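Local atomic coordinates of GNA33 (Neisseria gonorrhoeae FA 1090, PDB entry 2G5D), a protein that probably cleaves the beta-1,4 linkage between N-acetylmuramic acid and N-acetylglucosamine in peptidoglycan as an exolytic transglycosylase, leaving a 1,6-anhydro bond on the muramic acid. Residues L186-P190 and R206-Y210; A197-R201 and D262-H266. All blocks are in the same frame, centred on the assembly; numbering follows the deposited sequence.

How the interactions relate
Following the chain from the N terminus, residues 186-190 come first, in the loop between strands 182-184 and 197-203. Residues 197-201 open the next strand, 206-210 take in strand 206-209 and Tyr210 just beyond, and 262-266 cover the end of strand 255-263 and the turn after it. Interaction 1 therefore closes a short excursion of 15 residues, while interaction 2 spans 60, and the two cross because their segments alternate. Interaction 1 folds a loop back on its own five-stranded sheet; interaction 2 ties that sheet to the end of strand 255-263. They also touch directly: Tyr210 O lies 2.8 Å from His266 NE2, a probable hydrogen bond, and strands 197-203 and 206-209 are sheet neighbours.

Interaction 1 of 2, residues L186-P190 and R206-Y210; sequences LSRFP and RFLPY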
ATOM      1  N   LEU A 186      -8.051  28.582  -1.661  1.00 34.68           N
ATOM      2  CA  LEU A 186      -8.402  27.174  -1.895  1.00 34.84           C
ATOM      3  C   LEU A 186      -8.507  26.756  -3.362  1.00 34.94           C
ATOM      4  O   LEU A 186      -8.330  25.581  -3.690  1.00 34.84           O
ATOM      5  CB  LEU A 186      -9.673  26.786  -1.131  1.00 34.83           C
ATOM      6  CG  LEU A 186      -9.558  26.645   0.394  1.00 34.89           C
ATOM      7  CD1 LEU A 186     -10.875  26.168   0.973  1.00 35.23           C
ATOM      8  CD2 LEU A 186      -8.428  25.703   0.806  1.00 35.04           C
ATOM      9  N   SER A 187      -8.787  27.716  -4.239  1.00 35.06           N
ATOM     10  CA  SER A 187      -8.797  27.460  -5.677  1.00 35.06           C
ATOM     11  C   SER A 187      -7.406  27.079  -6.212  1.00 35.11           C
ATOM     12  O   SER A 187      -7.292  26.461  -7.271  1.00 35.28           O
ATOM     13  CB  SER A 187      -9.342  28.675  -6.425  1.00 34.93           C
ATOM     14  OG  SER A 187      -8.711  29.863  -5.984  1.00 34.77           O
ATOM     15  N   ARG A 188      -6.359  27.444  -5.472  1.00 35.04           N
ATOM     16  CA  ARG A 188      -4.976  27.180  -5.873  1.00 35.04           C
ATOM     17  C   ARG A 188      -4.502  25.779  -5.482  1.00 34.88           C
ATOM     18  O   ARG A 188      -3.679  25.180  -6.175  1.00 34.84           O
ATOM     19  CB  ARG A 188      -4.031  28.215  -5.250  1.00 35.23           C
ATOM     20  CG  ARG A 188      -4.278  29.644  -5.691  1.00 35.50           C
ATOM     21  CD  ARG A 188      -3.497  29.984  -6.941  1.00 36.46           C
ATOM     22  NE  ARG A 188      -3.857  31.301  -7.454  1.00 37.51           N
ATOM     23  CZ  ARG A 188      -3.042  32.092  -8.148  1.00 37.62           C
ATOM     24  NH1 ARG A 188      -1.792  31.714  -8.414  1.00 37.28           N
ATOM     25  NH2 ARG A 188      -3.479  33.271  -8.569  1.00 37.07           N
ATOM     26  N   PHE A 189      -5.015  25.279  -4.358  1.00 34.64           N
ATOM     27  CA  PHE A 189      -4.634  23.971  -3.827  1.00 34.21           C
ATOM     28  C   PHE A 189      -5.249  22.836  -4.653  1.00 34.40           C
ATOM     29  O   PHE A 189      -6.364  22.980  -5.169  1.00 34.15           O
ATOM     30  CB  PHE A 189      -5.046  23.854  -2.356  1.00 33.77           C
ATOM     31  CG  PHE A 189      -4.285  24.768  -1.435  1.00 32.86           C
ATOM     32  CD1 PHE A 189      -4.583  26.130  -1.377  1.00 31.76           C
ATOM     33  CD2 PHE A 189      -3.284  24.264  -0.612  1.00 31.16           C
ATOM     34  CE1 PHE A 189      -3.881  26.979  -0.526  1.00 31.22           C
ATOM     35  CE2 PHE A 189      -2.577  25.102   0.245  1.00 30.56           C
ATOM     36  CZ  PHE A 189      -2.879  26.462   0.289  1.00 32.05           C
ATOM     37  N   PRO A 190      -4.521  21.705  -4.779  1.00 34.43           N
ATOM     38  CA  PRO A 190      -4.945  20.563  -5.604  1.00 34.60           C
ATOM     39  C   PRO A 190      -6.060  19.703  -4.984  1.00 34.84           C
ATOM     40  O   PRO A 190      -5.833  18.541  -4.633  1.00 34.57           O
ATOM     41  CB  PRO A 190      -3.650  19.756  -5.760  1.00 34.51           C
ATOM     42  CG  PRO A 190      -2.895  20.039  -4.513  1.00 34.05           C
ATOM     43  CD  PRO A 190      -3.214  21.456  -4.134  1.00 34.53           C
ATOM     44  N   ARG A 206       0.143  34.707   3.507  1.00 34.74           N
ATOM     45  CA  ARG A 206      -0.550  33.716   2.692  1.00 34.56           C
ATOM     46  C   ARG A 206      -0.235  32.284   3.113  1.00 34.46           C
ATOM     47  O   ARG A 206       0.797  32.018   3.735  1.00 34.41           O
ATOM     48  CB  ARG A 206      -0.193  33.894   1.216  1.00 34.66           C
ATOM     49  CG  ARG A 206      -0.718  35.168   0.560  1.00 34.98           C
ATOM     50  CD  ARG A 206      -0.426  35.105  -0.927  1.00 35.70           C
ATOM     51  NE  ARG A 206      -1.156  36.107  -1.695  1.00 36.82           N
ATOM     52  CZ  ARG A 206      -1.480  35.972  -2.979  1.00 36.94           C
ATOM     53  NH1 ARG A 206      -1.158  34.860  -3.635  1.00 36.53           N
ATOM     54  NH2 ARG A 206      -2.137  36.943  -3.602  1.00 36.53           N
ATOM     55  N   PHE A 207      -1.145  31.377   2.767  1.00 34.24           N
ATOM     56  CA  PHE A 207      -0.927  29.937   2.856  1.00 34.07           C
ATOM     57  C   PHE A 207      -1.012  29.396   1.428  1.00 33.78           C
ATOM     58  O   PHE A 207      -2.082  29.399   0.814  1.00 33.87           O
ATOM     59  CB  PHE A 207      -1.985  29.294   3.758  1.00 34.09           C
ATOM     60  CG  PHE A 207      -1.604  27.930   4.277  1.00 34.29           C
ATOM     61  CD1 PHE A 207      -2.111  26.773   3.680  1.00 34.22           C
ATOM     62  CD2 PHE A 207      -0.751  27.802   5.370  1.00 33.89           C
ATOM     63  CE1 PHE A 207      -1.772  25.515   4.155  1.00 32.80           C
ATOM     64  CE2 PHE A 207      -0.403  26.542   5.855  1.00 33.69           C
ATOM     65  CZ  PHE A 207      -0.916  25.397   5.243  1.00 33.48           C
ATOM     66  N   LEU A 208       0.134  28.974   0.901  1.00 33.42           N
ATOM     67  CA  LEU A 208       0.266  28.568  -0.498  1.00 33.05           C
ATOM     68  C   LEU A 208       0.492  27.064  -0.599  1.00 32.72           C
ATOM     69  O   LEU A 208       1.095  26.481   0.307  1.00 32.74           O
ATOM     70  CB  LEU A 208       1.463  29.273  -1.142  1.00 33.17           C
ATOM     71  CG  LEU A 208       1.771  30.731  -0.796  1.00 33.21           C
ATOM     72  CD1 LEU A 208       3.232  31.021  -1.082  1.00 33.30           C
ATOM     73  CD2 LEU A 208       0.853  31.672  -1.563  1.00 33.50           C
ATOM     74  N   PRO A 209       0.029  26.434  -1.705  1.00 32.27           N
ATOM     75  CA  PRO A 209       0.337  25.022  -1.966  1.00 31.90           C
ATOM     76  C   PRO A 209       1.818  24.727  -1.725  1.00 31.47           C
ATOM     77  O   PRO A 209       2.661  25.581  -2.004  1.00 31.22           O
ATOM     78  CB  PRO A 209      -0.004  24.864  -3.451  1.00 31.95           C
ATOM     79  CG  PRO A 209      -1.108  25.831  -3.669  1.00 32.13           C
ATOM     80  CD  PRO A 209      -0.832  27.007  -2.761  1.00 32.41           C
ATOM     81  N   TYR A 210       2.127  23.550  -1.178  1.00 30.80           N
ATOM     82  CA  TYR A 210       3.512  23.179  -0.952  1.00 30.44           C
ATOM     83  C   TYR A 210       4.228  22.914  -2.281  1.00 30.64           C
ATOM     84  O   TYR A 210       3.583  22.790  -3.333  1.00 31.00           O
ATOM     85  CB  TYR A 210       3.666  21.988   0.025  1.00 30.13           C
ATOM     86  CG  TYR A 210       5.003  22.039   0.726  1.00 29.38           C
ATOM     87  CD1 TYR A 210       6.057  21.200   0.343  1.00 29.14           C
ATOM     88  CD2 TYR A 210       5.243  22.989   1.722  1.00 28.94           C
ATOM     89  CE1 TYR A 210       7.307  21.291   0.962  1.00 28.70           C
ATOM     90  CE2 TYR A 210       6.471  23.085   2.341  1.00 28.62           C
ATOM     91  CZ  TYR A 210       7.501  22.233   1.959  1.00 28.91           C
ATOM     92  OH  TYR A 210       8.721  22.353   2.576  1.00 29.55           O
TER
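Phe189 packs against Phe207 and Pro209 in an apolar loop-to-strand contact, where the connection leaving strand 182-184 returns across strand 206-209 of the small five-stranded sheet. The proline covers one face of the Phe189 ring: its CD stands over that face in a CH-pi contact, 3.8 Å from the centroid and 14° off the ring normal. On that same face the backbone of the proline also comes close, with Pro209 N 3.5 Å from Phe189 CE2.

The far end of the phenylalanine is used differently. Phe189 CZ runs up to Phe207 O at 3.1 Å, with the carbonyl oxygen at the ring edge and in its plane, an approach that probably benefits from the slightly positive ring hydrogens. The same CZ meets Phe207 CD1 at 3.5 Å. These two rings are nearly parallel, 14° between planes, yet they do not stack; they meet rim to rim with centroids 5.9 Å apart. With CG anti to its own carbonyl carbon (chi1 -67°), the Phe189 ring is directed from the loop to the strand. Arg188 takes part through its backbone, its O 3.6 Å from Pro209 CG, and through its CB; beyond that the chain bends at chi2 and carries the guanidinium away.

Ile198 of strand 197-203 touches both phenylalanines, and Phe207 reaches on to Ile148 and Val150 of strand 148-151. Strand 206-209 itself is held between its neighbours by backbone bonds, from Phe207 to Thr183 of strand 182-184 and from Leu208 to Arg201 of strand 197-203.

Interaction 2 of 2, residues A197-R201 and D262-H266; sequences AIKGR and DKNEH
A lysine-aspartate salt bridge joins strand 197-203 of the five-stranded sheet to the end of strand 255-263, within the MltA-specific insert domain. Lys199 NZ lies 3.0 Å from Asp262 OD2, on the syn lone pair of that oxygen, and makes a weak second bond to Asp262 OD1 at 3.2 Å, so the ammonium sits across both carboxylate oxygens. Asp262 OD2 is also gripped by Lys263 N at 2.8 Å, which comes from the anti side, 28° out of the carboxylate plane; this second bond helps fix the rotation of the carboxylate.

Strand 255-263 lies outside the five-stranded sheet, so the bridge spans the two through side chains, and Ser149 OG of strand 148-151 gives the ammonium a further partner. Along the way the lysine runs past the turn that follows strand 255-263. A bend at chi2 (-75°) takes its methylenes by Lys263 O, 3.4 Å from Lys199 CG, and obliquely across Glu265, whose CG is 3.5 Å from that same carbon. The Glu265 carboxylate stays apart, with OE2 5.0 Å from Lys199 NZ, though its charge may add to the negative potential there. In the turn, Asn264, whose CB points away from strand 197-203, binds through ND2 to His211 O and Pro310 O and through OD1 to Tyr312 N.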
ATOM      1  N   ALA A 197      -7.198  16.597   3.303  1.00 33.59           N
ATOM      2  CA  ALA A 197      -6.448  17.697   3.900  1.00 32.98           C
ATOM      3  C   ALA A 197      -5.669  18.452   2.832  1.00 32.64           C
ATOM      4  O   ALA A 197      -5.340  17.892   1.781  1.00 32.36           O
ATOM      5  CB  ALA A 197      -5.484  17.166   4.958  1.00 33.02           C
ATOM      6  N   ILE A 198      -5.380  19.725   3.103  1.00 32.28           N
ATOM      7  CA  ILE A 198      -4.517  20.531   2.238  1.00 31.69           C
ATOM      8  C   ILE A 198      -3.121  20.661   2.842  1.00 31.44           C
ATOM      9  O   ILE A 198      -2.965  20.768   4.062  1.00 31.06           O
ATOM     10  CB  ILE A 198      -5.103  21.938   1.911  1.00 31.80           C
ATOM     11  CG1 ILE A 198      -5.380  22.742   3.191  1.00 31.64           C
ATOM     12  CG2 ILE A 198      -6.350  21.809   1.034  1.00 31.75           C
ATOM     13  CD1 ILE A 198      -5.291  24.246   3.014  1.00 32.16           C
ATOM     14  N   LYS A 199      -2.113  20.641   1.975  1.00 31.07           N
ATOM     15  CA  LYS A 199      -0.721  20.770   2.403  1.00 31.15           C
ATOM     16  C   LYS A 199      -0.097  22.063   1.856  1.00 31.24           C
ATOM     17  O   LYS A 199      -0.163  22.335   0.652  1.00 31.30           O
ATOM     18  CB  LYS A 199       0.105  19.547   1.965  1.00 30.76           C
ATOM     19  CG  LYS A 199      -0.626  18.207   2.036  1.00 29.84           C
ATOM     20  CD  LYS A 199      -0.785  17.698   3.460  1.00 29.25           C
ATOM     21  CE  LYS A 199      -1.624  16.436   3.492  1.00 29.20           C
ATOM     22  NZ  LYS A 199      -1.517  15.710   4.787  1.00 28.47           N
ATOM     23  N   GLY A 200       0.505  22.851   2.743  1.00 31.40           N
ATOM     24  CA  GLY A 200       1.105  24.121   2.346  1.00 31.89           C
ATOM     25  C   GLY A 200       2.121  24.689   3.319  1.00 32.50           C
ATOM     26  O   GLY A 200       2.606  23.989   4.214  1.00 32.58           O
ATOM     27  N   ARG A 201       2.444  25.965   3.122  1.00 32.89           N
ATOM     28  CA  ARG A 201       3.429  26.681   3.937  1.00 33.78           C
ATOM     29  C   ARG A 201       3.081  28.166   4.012  1.00 33.86           C
ATOM     30  O   ARG A 201       2.529  28.725   3.061  1.00 33.68           O
ATOM     31  CB  ARG A 201       4.840  26.507   3.362  1.00 33.91           C
ATOM     32  CG  ARG A 201       4.959  26.861   1.881  1.00 34.70           C
ATOM     33  CD  ARG A 201       6.395  26.903   1.401  1.00 34.75           C
ATOM     34  NE  ARG A 201       6.497  27.696   0.179  1.00 36.51           N
ATOM     35  CZ  ARG A 201       6.875  28.969   0.136  1.00 36.89           C
ATOM     36  NH1 ARG A 201       7.221  29.611   1.242  1.00 37.32           N
ATOM     37  NH2 ARG A 201       6.913  29.604  -1.026  1.00 38.11           N
ATOM     38  N   ASP A 262       4.142  11.388   4.784  1.00 30.49           N
ATOM     39  CA  ASP A 262       3.123  12.275   4.202  1.00 30.51           C
ATOM     40  C   ASP A 262       3.420  12.516   2.710  1.00 30.60           C
ATOM     41  O   ASP A 262       4.302  11.865   2.139  1.00 29.81           O
ATOM     42  CB  ASP A 262       3.045  13.604   4.984  1.00 30.49           C
ATOM     43  CG  ASP A 262       1.628  14.197   5.027  1.00 30.84           C
ATOM     44  OD1 ASP A 262       1.337  14.968   5.975  1.00 30.67           O
ATOM     45  OD2 ASP A 262       0.802  13.909   4.127  1.00 30.98           O
ATOM     46  N   LYS A 263       2.651  13.414   2.088  1.00 30.65           N
ATOM     47  CA  LYS A 263       2.851  13.823   0.696  1.00 30.97           C
ATOM     48  C   LYS A 263       2.360  15.254   0.465  1.00 30.76           C
ATOM     49  O   LYS A 263       1.677  15.824   1.318  1.00 30.60           O
ATOM     50  CB  LYS A 263       2.193  12.838  -0.288  1.00 30.72           C
ATOM     51  CG  LYS A 263       0.692  12.626  -0.128  1.00 32.13           C
ATOM     52  CD  LYS A 263       0.175  11.644  -1.185  1.00 31.73           C
ATOM     53  CE  LYS A 263      -1.198  11.098  -0.813  1.00 34.00           C
ATOM     54  NZ  LYS A 263      -1.673  10.155  -1.857  1.00 33.11           N
ATOM     55  N   ASN A 264       2.701  15.830  -0.688  1.00 30.85           N
ATOM     56  CA  ASN A 264       2.339  17.227  -0.978  1.00 30.60           C
ATOM     57  C   ASN A 264       0.949  17.434  -1.588  1.00 30.92           C
ATOM     58  O   ASN A 264       0.524  18.581  -1.779  1.00 31.13           O
ATOM     59  CB  ASN A 264       3.425  17.921  -1.820  1.00 30.37           C
ATOM     60  CG  ASN A 264       3.628  17.282  -3.191  1.00 28.71           C
ATOM     61  OD1 ASN A 264       3.006  16.275  -3.542  1.00 26.98           O
ATOM     62  ND2 ASN A 264       4.527  17.866  -3.964  1.00 28.34           N
ATOM     63  N   GLU A 265       0.258  16.324  -1.877  1.00 30.72           N
ATOM     64  CA  GLU A 265      -1.106  16.309  -2.421  1.00 30.71           C
ATOM     65  C   GLU A 265      -1.268  16.853  -3.845  1.00 30.72           C
ATOM     66  O   GLU A 265      -2.395  17.038  -4.318  1.00 31.13           O
ATOM     67  CB  GLU A 265      -2.122  16.957  -1.450  1.00 30.64           C
ATOM     68  CG  GLU A 265      -2.392  16.139  -0.188  1.00 30.66           C
ATOM     69  CD  GLU A 265      -3.238  14.902  -0.438  1.00 30.48           C
ATOM     70  OE1 GLU A 265      -3.875  14.825  -1.511  1.00 29.38           O
ATOM     71  OE2 GLU A 265      -3.273  14.012   0.448  1.00 30.58           O
ATOM     72  N   HIS A 266      -0.156  17.103  -4.530  1.00 30.82           N
ATOM     73  CA  HIS A 266      -0.211  17.443  -5.946  1.00 31.08           C
ATOM     74  C   HIS A 266      -0.485  16.160  -6.731  1.00 31.13           C
ATOM     75  O   HIS A 266      -0.119  15.073  -6.276  1.00 31.19           O
ATOM     76  CB  HIS A 266       1.071  18.149  -6.403  1.00 31.04           C
ATOM     77  CG  HIS A 266       1.217  19.533  -5.856  1.00 31.53           C
ATOM     78  ND1 HIS A 266       0.597  20.627  -6.423  1.00 31.44           N
ATOM     79  CD2 HIS A 266       1.904  20.002  -4.786  1.00 30.21           C
ATOM     80  CE1 HIS A 266       0.902  21.710  -5.728  1.00 31.42           C
ATOM     81  NE2 HIS A 266       1.691  21.356  -4.728  1.00 30.48           N
TER